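Local structure of Nitrate/nitrite sensor protein NarX (Escherichia coli K12, 3EZI) at residues D52-L55 with A56-Q59. The protein senses nitrate and nitrite through this periplasmic sensor domain of a membrane histidine kinase and relays the signal to the response regulators NarL and NarP. Residues are numbered along the deposited sequence; the frame is centred on the assembly and turned at random. Where two conformers were deposited one is given.
Sequences DGQL and AQLQ
L55 and Q59 pair across one helical turn, joined first by the backbone and then by their side chains. The amide N of Q59 reaches the carbonyl O of L55 at 2.8 Å in a nearly straight bond (169°). The chi1 of L55 (-165°) carries CG away from its own N to the side of the carbonyl carbon, and there CG of L55 lies 3.8 Å from NE2 of Q59. Leucine offers branched carbon to the flat amide, while glutamine, extended beyond CG, has enough aliphatic length to cross the leucine branch and still carry a polar end suited to an exposed position. Cutting L55 back to an alanine removes CG and both methyls, and the Q59 amide would probably lose this hydrocarbon neighbour and be freer to turn. One residue earlier, the carbonyl O of Q54 accepts a hydrogen bond from the N of L58 at 2.9 Å and a weak one from the N of Q57. These bonds start helix 55-75 directly after helix 43-52, which ends in a Schellman motif where G53 has the left-handed, positive-phi conformation that glycine takes most easily. In the Q54 conformer described, the Q54 and Q57 side chains run side by side, their OE1 atoms 3.6 Å apart, a contact of two acceptors and not a bond. Both turn to helix 82-99: Q54 gives a side-chain N-H, from NE2, to the backbone O of L96, and NE2 of Q57 bonds OE1 of Q95.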
loop_
_atom_site.group_PDB
_atom_site.type_symbol
_atom_site.label_atom_id
_atom_site.label_comp_id
_atom_site.label_asym_id
_atom_site.label_seq_id
_atom_site.Cartn_x
_atom_site.Cartn_y
_atom_site.Cartn_z
ATOM N N ASP A 52 -6.927 -17.121 1.171
ATOM C CA ASP A 52 -5.876 -17.414 2.138
ATOM C C ASP A 52 -6.125 -16.978 3.593
ATOM O O ASP A 52 -5.229 -17.100 4.431
ATOM C CB ASP A 52 -4.542 -16.842 1.619
ATOM C CG ASP A 52 -4.045 -17.558 0.322
ATOM O OD1 ASP A 52 -3.083 -17.078 -0.328
ATOM O OD2 ASP A 52 -4.623 -18.601 -0.053
ATOM N N GLY A 53 -7.333 -16.493 3.889
ATOM C CA GLY A 53 -7.679 -16.065 5.243
ATOM C C GLY A 53 -6.903 -14.853 5.729
ATOM O O GLY A 53 -6.499 -14.786 6.890
ATOM N N GLN A 54 -6.710 -13.872 4.854
ATOM C CA GLN A 54 -5.977 -12.658 5.206
ATOM C C GLN A 54 -6.859 -11.421 5.081
ATOM O O GLN A 54 -6.368 -10.296 5.236
ATOM C CB GLN A 54 -4.812 -12.417 4.242
ATOM C CG GLN A 54 -3.851 -13.523 4.036
ATOM C CD GLN A 54 -2.451 -13.022 4.171
ATOM O OE1 GLN A 54 -1.963 -12.847 5.279
ATOM N NE2 GLN A 54 -1.803 -12.748 3.050
ATOM N N LEU A 55 -8.141 -11.606 4.798
ATOM C CA LEU A 55 -9.022 -10.432 4.579
ATOM C C LEU A 55 -8.919 -9.332 5.646
ATOM O O LEU A 55 -8.913 -8.121 5.323
ATOM C CB LEU A 55 -10.487 -10.846 4.394
ATOM C CG LEU A 55 -11.362 -9.720 3.809
ATOM C CD1 LEU A 55 -10.710 -9.179 2.540
ATOM C CD2 LEU A 55 -12.781 -10.251 3.498
ATOM N N ALA A 56 -8.841 -9.717 6.914
ATOM C CA ALA A 56 -8.713 -8.709 7.961
ATOM C C ALA A 56 -7.398 -7.924 7.872
ATOM O O ALA A 56 -7.330 -6.710 8.170
ATOM C CB ALA A 56 -8.832 -9.368 9.350
ATOM N N GLN A 57 -6.328 -8.615 7.490
ATOM C CA GLN A 57 -5.041 -7.978 7.372
ATOM C C GLN A 57 -5.039 -7.022 6.181
ATOM O O GLN A 57 -4.456 -5.925 6.263
ATOM C CB GLN A 57 -3.956 -9.036 7.212
ATOM C CG GLN A 57 -2.597 -8.472 6.988
ATOM C CD GLN A 57 -1.590 -9.128 7.892
ATOM O OE1 GLN A 57 -1.373 -10.342 7.833
ATOM N NE2 GLN A 57 -0.978 -8.328 8.756
ATOM N N LEU A 58 -5.671 -7.436 5.086
ATOM C CA LEU A 58 -5.768 -6.566 3.902
ATOM C C LEU A 58 -6.626 -5.332 4.228
ATOM O O LEU A 58 -6.256 -4.202 3.896
ATOM C CB LEU A 58 -6.420 -7.297 2.726
ATOM C CG LEU A 58 -6.656 -6.409 1.495
ATOM C CD1 LEU A 58 -5.347 -5.671 1.081
ATOM C CD2 LEU A 58 -7.175 -7.287 0.327
ATOM N N GLN A 59 -7.787 -5.549 4.840
ATOM C CA GLN A 59 -8.653 -4.411 5.195
ATOM C C GLN A 59 -7.900 -3.438 6.139
ATOM O O GLN A 59 -8.080 -2.204 6.076
ATOM C CB GLN A 59 -9.973 -4.938 5.825
ATOM C CG GLN A 59 -10.847 -5.727 4.820
ATOM C CD GLN A 59 -12.118 -6.337 5.434
ATOM O OE1 GLN A 59 -12.150 -6.683 6.620
ATOM N NE2 GLN A 59 -13.163 -6.482 4.617
#